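Local structure of putative uncharacterized protein (4G7X) at residues A[19-24]-A[44-49]; A[33-38]-A[70-75]; A[54-59]-A[63-68]; A[84-89]-A[95-100]. The protein probably binds the host envelope protein TolA as the N-terminal domain of the CTXphi phage coat protein pIII during infection of Vibrio cholerae. One frame throughout, in Å; residues are numbered along the deposited sequence. Where two conformers were deposited one is given.

From the N terminus, segment 19-24 opens the first loop, which contact 1 closes at 44-49. Before it shuts, segment 33-38 has begun a second loop, closed only at 70-75, so contacts 1 and 2 cross. Contact 3, the hairpin of 54-59 with 63-68, is nested inside the loop of contact 2 and comes after contact 1. All three belong to one mixed sheet: contacts 1 and 2 each step over one strand, while contact 3 joins neighbouring strands. Contact 4 closes the last, short loop, between 84-89 and 95-100; Tyr96 and Tyr98 pack onto strand 35-38, and the centres of contacts 4 and 1 are about 17 Å apart, on opposite sides of the chain's centre.

Contact 1 of 4, residues A[19-24]-A[44-49]; sequences TTSHQL and DIEKDD
Ser21 and Glu46 meet here through a single polar pair: Ser21 OG donates to Glu46 OE2 at 2.6 Å. The backbones stay well apart, with Ser21 CA and Glu46 CA 8.5 Å from each other, and both side chains lean into the gap. The serine hydroxyl lies beside its own backbone N (chi1 -63°) and comes to the carboxylate on the syn side of OE2, 17° out of the plane. Ser21 CB lies alongside, 3.0 Å from Glu46 OE2, so the oxygen meets the C-O bond from its flank. Glu46 spans a little over half of the distance with a chain extended beyond CG, and turns its other oxygen elsewhere: Ser21 OG is 3.7 Å from Glu46 OE1, which forms a salt bridge with a basic side chain on the chain of another protein. Both residues also pack on Lys70, from strand 64-71, which runs between strands 20-27 and 41-48 and pairs with each. Thr20, Ser21 and His22 form an antiparallel ladder with a strand of that other protein. The bond is thus a cross-strand bridge over a central strand, at the edge where an intermolecular beta sheet, built by edge-strand addition, begins.

Contact 2 of 4, residues A[33-38]-A[70-75]; sequences VQSVLF and KPRFTQ. Unlike the reference sequence in segment 70-75: Thr74 (reference Ser).
Ser35 and Arg72 come nearest in the backbone, with their CA atoms 8.9 Å apart, because strand 41-48 lies between strand 35-38 and strand 64-71. Only side chains can close that distance. Ser35 OG points across the gap, and Arg72 NH2 comes within 2.7 Å of it; the hydroxyl sits at the edge of the guanidinium, near its plane. Ser35 CB stands 3.5 Å from Arg72 NH2. The arginine starts with CG wedged between backbone N and carbonyl carbon (chi1 69°) and bends again at chi3, which turns the NH2 edge of the guanidinium to the serine. Arg72 was modelled in two conformers, so this approach holds for one of them.

The stronger partner of both groups is Asp44 on the intervening strand, outside the two segments. Asp44 OD1 is hydrogen-bonded to Ser35 OG and also pairs with Arg72 NH2 in a salt bridge, so one carboxylate oxygen gathers the two ends. On the arginine's own side, Gln75 NE2 donates to Arg72 O at 2.8 Å, from above the carbonyl plane, while Gln75 OE1 accepts from Met42 N. That ties the loop after strand 64-71 both to itself and to strand 41-48. The result is a small polar cluster over a mixed beta sheet, in which the antiparallel hairpin of strands 35-38 and 41-48 meets the end of strand 64-71.

Contact 3 of 4, residues A[54-59]-A[63-68]; sequences WSCLSN and DYCKGL
Ser55 and Lys66 face each other as a hydrogen-bonded antiparallel pair, Ser55 N giving to Lys66 O at 3.0 Å and Lys66 N to Ser55 O at 2.8 Å. Two residues on, Leu57 and Tyr64 repeat this in both directions. All four backbone donors are therefore satisfied within the ladder. This is a beta hairpin, and between the two bonded pairs sits Cys56 opposite Cys65, a non-hydrogen-bonded pair bridged by a disulfide (Cys56 SG to Cys65 SG 2.0 Å). On the same face Trp54 lays its ring along the second strand, Trp54 CZ2 reaching 3.4 Å from Cys65 CB. Toward the turn, Ser58 OG donates to Asp63 OD2 at 2.6 Å, from above the carboxylate plane, 52° out of it. The same Asp63 OD2 accepts from a water that also donates to Asn59 O. A second water takes hydrogens from Asn59 ND2 and, at 2.6 Å, from Tyr64 OH; it lies at the edge of the tyrosine ring. Asn59 OD1 accepts from Asn61 N, within the turn. Lys66, extended beyond CG, runs past Ser55 OG, whose distance to Lys66 CE is 3.5 Å, and delivers NZ to a backbone hydrogen bond on the chain of another protein.

Contact 4 of 4, residues A[84-89]-A[95-100]; sequences CDLSGA and IYPYCP
Leu86 is the bump of this contact, and Tyr96 with Pro97 forms the corner that receives it. Leu86 CD1 wedges between Tyr96 CE1, 3.8 Å away, and the proline ring, while Leu86 CD2 lies 3.8 Å from Pro97 CG and near the tyrosine hydroxyl. The leucine crosses the tyrosine at about a right angle but reaches end-on toward the proline. The corner is closed by the two residues themselves, Pro97 CD standing over one face of the Tyr96 ring, toward its rim. Pro97 is the centre of an inverse gamma turn, closed by a weak bond from Tyr98 N to Tyr96 O.

Deeper in, Cys84 fills the next hollow. With SG beside its backbone N (chi1 -57°), the sulfur comes obliquely to the ring, Cys84 SG 3.8 Å from Tyr96 CD1, as a sulfur-aromatic contact. Cys84 CB touches the proline too, 4.2 Å from Pro97 CD. The backbones are joined by Cys84 N, which donates to Ile95 O at 2.9 Å. Leu86 sits inside an Asx turn that Ser87 N closes onto Asp85 OD2; Gly88 N gives to the same oxygen, from the same face, completing an Asx motif.

Tyr96 OH is hydrogen-bonded to Leu25 O. Across the contact, one backbone bond accompanies largely apolar packing, and the Cys84-Cys94 disulfide adds a covalent tie beside it, which should limit how far the segments can part.

Contact 1 of 4, residues A[19-24]-A[44-49]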
loop_
_atom_site.group_PDB
_atom_site.type_symbol
_atom_site.label_atom_id
_atom_site.label_comp_id
_atom_site.label_asym_id
_atom_site.label_seq_id
_atom_site.Cartn_x
_atom_site.Cartn_y
_atom_site.Cartn_z
ATOM N N THR A 19 11.387 4.802 -4.387
ATOM C CA THR A 19 11.176 4.309 -3.027
ATOM C C THR A 19 9.685 4.083 -2.760
ATOM O O THR A 19 9.276 3.865 -1.620
ATOM C CB THR A 19 11.777 5.256 -1.971
ATOM O OG1 THR A 19 11.128 6.524 -2.059
ATOM C CG2 THR A 19 13.278 5.432 -2.199
ATOM N N THR A 20 8.887 4.129 -3.827
ATOM C CA THR A 20 7.452 3.846 -3.752
ATOM C C THR A 20 7.144 2.409 -4.184
ATOM O O THR A 20 7.597 1.951 -5.239
ATOM C CB THR A 20 6.632 4.837 -4.609
ATOM O OG1 THR A 20 6.922 6.181 -4.205
ATOM C CG2 THR A 20 5.128 4.591 -4.459
ATOM N N SER A 21 6.380 1.711 -3.345
ATOM C CA SER A 21 5.860 0.388 -3.657
ATOM C C SER A 21 4.354 0.477 -3.865
ATOM O O SER A 21 3.665 1.146 -3.101
ATOM C CB SER A 21 6.138 -0.555 -2.497
ATOM O OG SER A 21 7.530 -0.716 -2.294
ATOM N N HIS A 22 3.845 -0.200 -4.892
ATOM C CA HIS A 22 2.410 -0.204 -5.177
ATOM C C HIS A 22 1.762 -1.482 -4.749
ATOM O O HIS A 22 2.252 -2.564 -5.065
ATOM C CB HIS A 22 2.166 0.017 -6.665
ATOM C CG HIS A 22 2.201 1.462 -7.066
ATOM N ND1 HIS A 22 3.351 2.132 -7.258
ATOM C CD2 HIS A 22 1.172 2.372 -7.280
ATOM C CE1 HIS A 22 3.072 3.407 -7.586
ATOM N NE2 HIS A 22 1.741 3.552 -7.602
ATOM N N GLN A 23 0.658 -1.377 -4.019
ATOM C CA GLN A 23 -0.140 -2.561 -3.711
ATOM C C GLN A 23 -1.129 -2.797 -4.839
ATOM O O GLN A 23 -1.858 -1.887 -5.233
ATOM C CB GLN A 23 -0.890 -2.425 -2.387
ATOM C CG GLN A 23 -1.924 -3.527 -2.181
ATOM C CD GLN A 23 -2.358 -3.662 -0.740
ATOM O OE1 GLN A 23 -1.548 -3.943 0.143
ATOM N NE2 GLN A 23 -3.647 -3.464 -0.494
ATOM N N LEU A 24 -1.146 -4.022 -5.353
ATOM C CA LEU A 24 -2.108 -4.416 -6.374
ATOM C C LEU A 24 -2.985 -5.533 -5.850
ATOM O O LEU A 24 -2.508 -6.407 -5.118
ATOM C CB LEU A 24 -1.392 -4.856 -7.653
ATOM C CG LEU A 24 -0.553 -3.789 -8.364
ATOM C CD1 LEU A 24 0.109 -4.404 -9.582
ATOM C CD2 LEU A 24 -1.392 -2.584 -8.758
ATOM N N ASP A 44 7.350 -5.468 -11.046
ATOM C CA ASP A 44 7.629 -6.823 -10.576
ATOM C C ASP A 44 7.312 -6.972 -9.089
ATOM O O ASP A 44 7.510 -6.050 -8.298
ATOM C CB ASP A 44 9.101 -7.189 -10.804
ATOM C CG ASP A 44 9.462 -7.344 -12.273
ATOM O OD1 ASP A 44 8.569 -7.413 -13.136
ATOM O OD2 ASP A 44 10.675 -7.410 -12.560
ATOM N N ILE A 45 6.826 -8.150 -8.721
ATOM C CA ILE A 45 6.569 -8.489 -7.323
ATOM C C ILE A 45 7.824 -8.320 -6.456
ATOM O O ILE A 45 8.927 -8.705 -6.853
ATOM C CB ILE A 45 5.984 -9.923 -7.214
ATOM C CG1 ILE A 45 5.561 -10.267 -5.775
ATOM C CG2 ILE A 45 6.961 -10.963 -7.752
ATOM C CD1 ILE A 45 4.321 -9.541 -5.289
ATOM N N GLU A 46 7.646 -7.735 -5.276
ATOM C CA GLU A 46 8.745 -7.568 -4.332
ATOM C C GLU A 46 8.953 -8.813 -3.497
ATOM O O GLU A 46 8.005 -9.535 -3.184
ATOM C CB GLU A 46 8.491 -6.379 -3.416
ATOM C CG GLU A 46 8.463 -5.060 -4.160
ATOM C CD GLU A 46 8.590 -3.884 -3.228
ATOM O OE1 GLU A 46 9.687 -3.691 -2.658
ATOM O OE2 GLU A 46 7.602 -3.147 -3.080
ATOM N N LYS A 47 10.210 -9.055 -3.144
ATOM C CA LYS A 47 10.585 -10.181 -2.309
ATOM C C LYS A 47 11.524 -9.662 -1.232
ATOM O O LYS A 47 12.447 -8.910 -1.532
ATOM C CB LYS A 47 11.280 -11.242 -3.161
ATOM C CG LYS A 47 11.530 -12.565 -2.453
ATOM C CD LYS A 47 12.009 -13.607 -3.453
ATOM C CE LYS A 47 12.275 -14.947 -2.789
ATOM N NZ LYS A 47 13.610 -15.016 -2.132
ATOM N N ASP A 48 11.263 -10.034 0.018
ATOM C CA ASP A 48 12.171 -9.689 1.114
ATOM C C ASP A 48 12.689 -10.970 1.776
ATOM O O ASP A 48 12.552 -12.050 1.202
ATOM C CB ASP A 48 11.511 -8.709 2.104
ATOM C CG ASP A 48 10.323 -9.310 2.856
ATOM O OD1 ASP A 48 10.126 -10.540 2.829
ATOM O OD2 ASP A 48 9.580 -8.536 3.499
ATOM N N ASP A 49 13.262 -10.853 2.974
ATOM C CA ASP A 49 13.864 -12.002 3.662
ATOM C C ASP A 49 12.872 -13.111 4.021
ATOM O O ASP A 49 13.280 -14.230 4.350
ATOM C CB ASP A 49 14.625 -11.543 4.916
ATOM C CG ASP A 49 15.918 -10.807 4.584
ATOM O OD1 ASP A 49 16.368 -10.859 3.419
ATOM O OD2 ASP A 49 16.497 -10.180 5.501
#

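Contact 2 of 4, residues A[33-38]-A[70-75]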
loop_
_atom_site.group_PDB
_atom_site.type_symbol
_atom_site.label_atom_id
_atom_site.label_comp_id
_atom_site.label_asym_id
_atom_site.label_seq_id
_atom_site.Cartn_x
_atom_site.Cartn_y
_atom_site.Cartn_z
ATOM N N VAL A 33 1.304 -13.140 -8.676
ATOM C CA VAL A 33 1.469 -12.455 -9.949
ATOM C C VAL A 33 2.859 -11.817 -10.005
ATOM O O VAL A 33 3.238 -11.053 -9.124
ATOM C CB VAL A 33 0.321 -11.443 -10.185
ATOM C CG1 VAL A 33 0.525 -10.680 -11.481
ATOM C CG2 VAL A 33 -1.022 -12.168 -10.216
ATOM N N GLN A 34 3.628 -12.184 -11.025
ATOM C CA GLN A 34 5.059 -11.867 -11.075
ATOM C C GLN A 34 5.367 -10.503 -11.673
ATOM O O GLN A 34 6.197 -9.758 -11.153
ATOM C CB GLN A 34 5.813 -12.959 -11.842
ATOM C CG GLN A 34 5.787 -14.316 -11.146
ATOM C CD GLN A 34 6.568 -14.316 -9.848
ATOM O OE1 GLN A 34 7.789 -14.165 -9.852
ATOM N NE2 GLN A 34 5.874 -14.471 -8.731
ATOM N N SER A 35 4.696 -10.192 -12.772
ATOM C CA SER A 35 4.898 -8.935 -13.472
ATOM C C SER A 35 3.561 -8.395 -13.933
ATOM O O SER A 35 2.714 -9.145 -14.418
ATOM C CB SER A 35 5.836 -9.119 -14.666
ATOM O OG SER A 35 7.132 -9.543 -14.266
ATOM N N VAL A 36 3.372 -7.090 -13.761
ATOM C CA VAL A 36 2.123 -6.428 -14.107
ATOM C C VAL A 36 2.434 -5.139 -14.847
ATOM O O VAL A 36 3.271 -4.345 -14.399
ATOM C CB VAL A 36 1.281 -6.093 -12.855
ATOM C CG1 VAL A 36 0.023 -5.320 -13.235
ATOM C CG2 VAL A 36 0.906 -7.355 -12.095
ATOM N N LEU A 37 1.764 -4.939 -15.976
ATOM C CA LEU A 37 1.794 -3.654 -16.658
ATOM C C LEU A 37 0.733 -2.754 -16.029
ATOM O O LEU A 37 -0.466 -2.902 -16.289
ATOM C CB LEU A 37 1.586 -3.831 -18.161
ATOM C CG LEU A 37 1.830 -2.600 -19.037
ATOM C CD1 LEU A 37 3.269 -2.110 -18.913
ATOM C CD2 LEU A 37 1.501 -2.958 -20.475
ATOM N N PHE A 38 1.196 -1.852 -15.170
ATOM C CA PHE A 38 0.319 -1.014 -14.367
ATOM C C PHE A 38 0.490 0.431 -14.780
ATOM O O PHE A 38 1.568 1.010 -14.606
ATOM C CB PHE A 38 0.634 -1.178 -12.873
ATOM C CG PHE A 38 -0.153 -0.254 -11.981
ATOM C CD1 PHE A 38 0.395 0.952 -11.544
ATOM C CD2 PHE A 38 -1.447 -0.580 -11.594
ATOM C CE1 PHE A 38 -0.334 1.809 -10.731
ATOM C CE2 PHE A 38 -2.177 0.271 -10.776
ATOM C CZ PHE A 38 -1.621 1.466 -10.346
ATOM N N LYS A 70 7.149 -3.036 -7.521
ATOM C CA LYS A 70 8.000 -1.908 -7.897
ATOM C C LYS A 70 8.408 -2.026 -9.364
ATOM O O LYS A 70 8.468 -3.137 -9.896
ATOM C CB LYS A 70 9.234 -1.837 -6.993
ATOM C CG LYS A 70 8.943 -1.267 -5.615
ATOM C CD LYS A 70 10.169 -1.293 -4.717
ATOM C CE LYS A 70 11.186 -0.250 -5.138
ATOM N NZ LYS A 70 12.148 0.036 -4.036
ATOM N N PRO A 71 8.683 -0.885 -10.028
ATOM C CA PRO A 71 9.083 -0.918 -11.446
ATOM C C PRO A 71 10.353 -1.710 -11.696
ATOM O O PRO A 71 11.291 -1.661 -10.884
ATOM C CB PRO A 71 9.338 0.559 -11.778
ATOM C CG PRO A 71 8.525 1.316 -10.796
ATOM C CD PRO A 71 8.569 0.503 -9.532
ATOM N N ARG A 72 10.384 -2.443 -12.807
ATOM C CA ARG A 72 11.599 -3.131 -13.223
ATOM C C ARG A 72 12.444 -2.164 -14.043
ATOM O O ARG A 72 11.990 -1.068 -14.382
ATOM C CB ARG A 72 11.285 -4.406 -14.013
ATOM C CG ARG A 72 10.671 -4.164 -15.380
ATOM C CD ARG A 72 10.795 -5.388 -16.280
ATOM N NE ARG A 72 10.036 -6.526 -15.771
ATOM C CZ ARG A 72 9.780 -7.627 -16.469
ATOM N NH1 ARG A 72 10.219 -7.744 -17.715
ATOM N NH2 ARG A 72 9.079 -8.609 -15.925
ATOM N N PHE A 73 13.673 -2.571 -14.345
ATOM C CA PHE A 73 14.597 -1.757 -15.127
ATOM C C PHE A 73 14.111 -1.509 -16.559
ATOM O O PHE A 73 14.108 -0.375 -17.024
ATOM C CB PHE A 73 15.979 -2.418 -15.117
ATOM C CG PHE A 73 17.009 -1.716 -15.956
ATOM C CD1 PHE A 73 17.523 -0.476 -15.575
ATOM C CD2 PHE A 73 17.489 -2.309 -17.119
ATOM C CE1 PHE A 73 18.483 0.163 -16.350
ATOM C CE2 PHE A 73 18.454 -1.679 -17.892
ATOM C CZ PHE A 73 18.951 -0.443 -17.508
ATOM N N THR A 74 13.684 -2.568 -17.239
ATOM C CA THR A 74 13.250 -2.461 -18.630
ATOM C C THR A 74 11.827 -1.929 -18.723
ATOM O O THR A 74 10.901 -2.503 -18.150
ATOM C CB THR A 74 13.329 -3.825 -19.332
ATOM O OG1 THR A 74 14.678 -4.301 -19.287
ATOM C CG2 THR A 74 12.874 -3.723 -20.785
ATOM N N GLN A 75 11.668 -0.822 -19.443
ATOM C CA GLN A 75 10.366 -0.207 -19.666
ATOM C C GLN A 75 10.118 0.007 -21.155
ATOM O O GLN A 75 11.067 0.032 -21.951
ATOM C CB GLN A 75 10.266 1.114 -18.890
ATOM C CG GLN A 75 10.400 0.951 -17.379
ATOM C CD GLN A 75 9.286 0.110 -16.771
ATOM O OE1 GLN A 75 8.175 0.048 -17.302
ATOM N NE2 GLN A 75 9.576 -0.534 -15.646
#

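Contact 3 of 4, residues A[54-59]-A[63-68]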
loop_
_atom_site.group_PDB
_atom_site.type_symbol
_atom_site.label_atom_id
_atom_site.label_comp_id
_atom_site.label_asym_id
_atom_site.label_seq_id
_atom_site.Cartn_x
_atom_site.Cartn_y
_atom_site.Cartn_z
ATOM N N TRP A 54 3.327 -10.832 -0.405
ATOM C CA TRP A 54 2.089 -11.278 -1.034
ATOM C C TRP A 54 1.272 -12.020 -0.023
ATOM O O TRP A 54 1.814 -12.795 0.763
ATOM C CB TRP A 54 2.424 -12.221 -2.189
ATOM C CG TRP A 54 1.231 -12.927 -2.783
ATOM C CD1 TRP A 54 0.592 -14.070 -2.305
ATOM C CD2 TRP A 54 0.493 -12.553 -3.992
ATOM N NE1 TRP A 54 -0.463 -14.414 -3.105
ATOM C CE2 TRP A 54 -0.578 -13.545 -4.141
ATOM C CE3 TRP A 54 0.606 -11.534 -4.930
ATOM C CZ2 TRP A 54 -1.471 -13.504 -5.198
ATOM C CZ3 TRP A 54 -0.307 -11.497 -5.987
ATOM C CH2 TRP A 54 -1.323 -12.456 -6.114
ATOM N N SER A 55 -0.044 -11.816 -0.041
ATOM C CA SER A 55 -0.945 -12.642 0.762
ATOM C C SER A 55 -2.340 -12.689 0.161
ATOM O O SER A 55 -2.724 -11.795 -0.586
ATOM C CB SER A 55 -0.994 -12.154 2.216
ATOM O OG SER A 55 -1.487 -10.831 2.307
ATOM N N CYS A 56 -3.079 -13.751 0.473
ATOM C CA CYS A 56 -4.495 -13.842 0.106
ATOM C C CYS A 56 -5.344 -13.833 1.377
ATOM O O CYS A 56 -4.973 -14.453 2.382
ATOM C CB CYS A 56 -4.778 -15.066 -0.777
ATOM S SG CYS A 56 -3.838 -15.094 -2.331
ATOM N N LEU A 57 -6.465 -13.115 1.322
ATOM C CA LEU A 57 -7.339 -12.909 2.477
ATOM C C LEU A 57 -8.792 -13.224 2.139
ATOM O O LEU A 57 -9.209 -13.112 0.988
ATOM C CB LEU A 57 -7.255 -11.459 2.963
ATOM C CG LEU A 57 -5.901 -10.757 3.034
ATOM C CD1 LEU A 57 -5.414 -10.402 1.639
ATOM C CD2 LEU A 57 -6.013 -9.506 3.889
ATOM N N SER A 58 -9.554 -13.608 3.160
ATOM C CA SER A 58 -10.994 -13.812 3.036
ATOM C C SER A 58 -11.640 -13.155 4.249
ATOM O O SER A 58 -11.591 -13.693 5.356
ATOM C CB SER A 58 -11.323 -15.302 2.980
ATOM O OG SER A 58 -12.714 -15.512 2.812
ATOM N N ASN A 59 -12.218 -11.976 4.037
ATOM C CA ASN A 59 -12.771 -11.179 5.133
ATOM C C ASN A 59 -13.891 -10.234 4.683
ATOM O O ASN A 59 -14.518 -10.456 3.644
ATOM C CB ASN A 59 -11.648 -10.413 5.859
ATOM C CG ASN A 59 -10.865 -9.492 4.937
ATOM O OD1 ASN A 59 -11.396 -8.958 3.965
ATOM N ND2 ASN A 59 -9.592 -9.287 5.257
ATOM N N ASP A 63 -13.035 -11.903 -0.837
ATOM C CA ASP A 63 -11.950 -12.856 -1.053
ATOM C C ASP A 63 -11.029 -12.303 -2.124
ATOM O O ASP A 63 -11.446 -12.068 -3.257
ATOM C CB ASP A 63 -12.505 -14.214 -1.498
ATOM C CG ASP A 63 -13.442 -14.838 -0.478
ATOM O OD1 ASP A 63 -14.062 -15.871 -0.806
ATOM O OD2 ASP A 63 -13.570 -14.306 0.642
ATOM N N TYR A 64 -9.769 -12.089 -1.763
ATOM C CA TYR A 64 -8.836 -11.442 -2.673
ATOM C C TYR A 64 -7.397 -11.734 -2.296
ATOM O O TYR A 64 -7.124 -12.266 -1.218
ATOM C CB TYR A 64 -9.087 -9.926 -2.711
ATOM C CG TYR A 64 -8.680 -9.167 -1.462
ATOM C CD1 TYR A 64 -7.508 -8.410 -1.441
ATOM C CD2 TYR A 64 -9.479 -9.180 -0.311
ATOM C CE1 TYR A 64 -7.134 -7.700 -0.311
ATOM C CE2 TYR A 64 -9.112 -8.476 0.827
ATOM C CZ TYR A 64 -7.940 -7.738 0.815
ATOM O OH TYR A 64 -7.562 -7.027 1.930
ATOM N N CYS A 65 -6.491 -11.387 -3.204
ATOM C CA CYS A 65 -5.058 -11.433 -2.936
ATOM C C CYS A 65 -4.442 -10.059 -3.173
ATOM O O CYS A 65 -4.982 -9.237 -3.922
ATOM C CB CYS A 65 -4.359 -12.466 -3.825
ATOM S SG CYS A 65 -5.009 -14.147 -3.711
ATOM N N LYS A 66 -3.310 -9.818 -2.524
ATOM C CA LYS A 66 -2.597 -8.556 -2.663
ATOM C C LYS A 66 -1.104 -8.810 -2.705
ATOM O O LYS A 66 -0.598 -9.728 -2.056
ATOM C CB LYS A 66 -2.948 -7.580 -1.528
ATOM C CG LYS A 66 -2.645 -8.095 -0.128
ATOM C CD LYS A 66 -2.994 -7.064 0.939
ATOM C CE LYS A 66 -2.853 -7.649 2.333
ATOM N NZ LYS A 66 -3.088 -6.639 3.406
ATOM N N GLY A 67 -0.410 -7.981 -3.473
ATOM C CA GLY A 67 1.049 -8.007 -3.539
ATOM C C GLY A 67 1.617 -6.603 -3.576
ATOM O O GLY A 67 0.904 -5.650 -3.919
ATOM N N LEU A 68 2.889 -6.471 -3.190
ATOM C CA LEU A 68 3.634 -5.216 -3.325
ATOM C C LEU A 68 4.524 -5.280 -4.552
ATOM O O LEU A 68 5.196 -6.287 -4.780
ATOM C CB LEU A 68 4.497 -4.940 -2.094
ATOM C CG LEU A 68 3.826 -4.342 -0.860
ATOM C CD1 LEU A 68 4.882 -3.859 0.123
ATOM C CD2 LEU A 68 2.891 -3.204 -1.242
HETATM O O HOH W 1 -8.897 -6.748 4.148
HETATM O O HOH W 2 -15.381 -12.794 2.113
#

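Contact 4 of 4, residues A[84-89]-A[95-100]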
loop_
_atom_site.group_PDB
_atom_site.type_symbol
_atom_site.label_atom_id
_atom_site.label_comp_id
_atom_site.label_asym_id
_atom_site.label_seq_id
_atom_site.Cartn_x
_atom_site.Cartn_y
_atom_site.Cartn_z
ATOM N N CYS A 84 -5.362 -8.517 -15.894
ATOM C CA CYS A 84 -5.326 -9.154 -14.580
ATOM C C CYS A 84 -6.745 -9.430 -14.106
ATOM O O CYS A 84 -7.650 -8.618 -14.317
ATOM C CB CYS A 84 -4.599 -8.272 -13.559
ATOM S SG CYS A 84 -2.908 -7.819 -14.015
ATOM N N ASP A 85 -6.936 -10.582 -13.471
ATOM C CA ASP A 85 -8.234 -10.935 -12.913
ATOM C C ASP A 85 -8.289 -10.472 -11.470
ATOM O O ASP A 85 -7.472 -10.879 -10.640
ATOM C CB ASP A 85 -8.482 -12.443 -13.014
ATOM C CG ASP A 85 -9.937 -12.825 -12.745
ATOM O OD1 ASP A 85 -10.331 -13.955 -13.091
ATOM O OD2 ASP A 85 -10.690 -12.010 -12.182
ATOM N N LEU A 86 -9.262 -9.615 -11.188
ATOM C CA LEU A 86 -9.439 -9.037 -9.867
ATOM C C LEU A 86 -10.485 -9.794 -9.037
ATOM O O LEU A 86 -10.687 -9.494 -7.863
ATOM C CB LEU A 86 -9.774 -7.541 -9.998
ATOM C CG LEU A 86 -8.598 -6.548 -10.158
ATOM C CD1 LEU A 86 -7.526 -6.972 -11.156
ATOM C CD2 LEU A 86 -9.124 -5.163 -10.503
ATOM N N SER A 87 -11.113 -10.806 -9.639
ATOM C CA SER A 87 -12.154 -11.589 -8.972
ATOM C C SER A 87 -11.781 -13.072 -8.819
ATOM O O SER A 87 -11.843 -13.632 -7.713
ATOM C CB SER A 87 -13.476 -11.434 -9.734
ATOM O OG SER A 87 -14.467 -12.313 -9.237
ATOM N N GLY A 88 -11.400 -13.695 -9.931
ATOM C CA GLY A 88 -10.908 -15.070 -9.948
ATOM C C GLY A 88 -9.400 -15.120 -10.126
ATOM O O GLY A 88 -8.727 -14.090 -10.064
ATOM N N ALA A 89 -8.869 -16.314 -10.371
ATOM C CA ALA A 89 -7.422 -16.498 -10.430
ATOM C C ALA A 89 -6.808 -15.774 -11.618
ATOM O O ALA A 89 -7.182 -16.012 -12.769
ATOM C CB ALA A 89 -7.077 -17.974 -10.474
ATOM N N ILE A 95 -1.960 -7.300 -17.658
ATOM C CA ILE A 95 -2.132 -5.851 -17.728
ATOM C C ILE A 95 -3.169 -5.443 -16.687
ATOM O O ILE A 95 -4.271 -5.993 -16.659
ATOM C CB ILE A 95 -2.567 -5.414 -19.149
ATOM C CG1 ILE A 95 -1.526 -5.864 -20.181
ATOM C CG2 ILE A 95 -2.803 -3.908 -19.204
ATOM C CD1 ILE A 95 -1.947 -5.658 -21.623
ATOM N N TYR A 96 -2.821 -4.499 -15.814
ATOM C CA TYR A 96 -3.749 -4.105 -14.750
ATOM C C TYR A 96 -4.861 -3.182 -15.259
ATOM O O TYR A 96 -4.601 -2.287 -16.062
ATOM C CB TYR A 96 -3.017 -3.471 -13.563
ATOM C CG TYR A 96 -3.721 -3.741 -12.250
ATOM C CD1 TYR A 96 -3.617 -4.986 -11.630
ATOM C CD2 TYR A 96 -4.510 -2.768 -11.646
ATOM C CE1 TYR A 96 -4.272 -5.251 -10.438
ATOM C CE2 TYR A 96 -5.168 -3.020 -10.453
ATOM C CZ TYR A 96 -5.052 -4.264 -9.858
ATOM O OH TYR A 96 -5.706 -4.510 -8.672
ATOM N N PRO A 97 -6.114 -3.423 -14.816
ATOM C CA PRO A 97 -7.227 -2.537 -15.186
ATOM C C PRO A 97 -7.346 -1.309 -14.272
ATOM O O PRO A 97 -8.344 -1.151 -13.561
ATOM C CB PRO A 97 -8.455 -3.447 -15.063
ATOM C CG PRO A 97 -8.071 -4.485 -14.066
ATOM C CD PRO A 97 -6.575 -4.636 -14.114
ATOM N N TYR A 98 -6.336 -0.441 -14.312
ATOM C CA TYR A 98 -6.279 0.754 -13.458
ATOM C C TYR A 98 -7.098 1.944 -13.981
ATOM O O TYR A 98 -7.169 2.176 -15.194
ATOM C CB TYR A 98 -4.817 1.168 -13.230
ATOM C CG TYR A 98 -4.637 2.536 -12.600
ATOM C CD1 TYR A 98 -4.823 2.726 -11.229
ATOM C CD2 TYR A 98 -4.290 3.641 -13.378
ATOM C CE1 TYR A 98 -4.664 3.978 -10.652
ATOM C CE2 TYR A 98 -4.130 4.896 -12.810
ATOM C CZ TYR A 98 -4.316 5.059 -11.448
ATOM O OH TYR A 98 -4.155 6.305 -10.886
ATOM N N CYS A 99 -7.713 2.678 -13.051
ATOM C CA CYS A 99 -8.447 3.909 -13.349
ATOM C C CYS A 99 -8.338 4.880 -12.172
ATOM O O CYS A 99 -8.546 4.477 -11.024
ATOM C CB CYS A 99 -9.920 3.608 -13.644
ATOM S SG CYS A 99 -10.943 5.071 -13.953
ATOM N N PRO A 100 -8.006 6.159 -12.448
ATOM C CA PRO A 100 -7.885 7.171 -11.385
ATOM C C PRO A 100 -9.175 7.450 -10.603
ATOM O O PRO A 100 -10.273 7.121 -11.065
ATOM C CB PRO A 100 -7.452 8.432 -12.145
ATOM C CG PRO A 100 -6.817 7.927 -13.393
ATOM C CD PRO A 100 -7.618 6.714 -13.761
#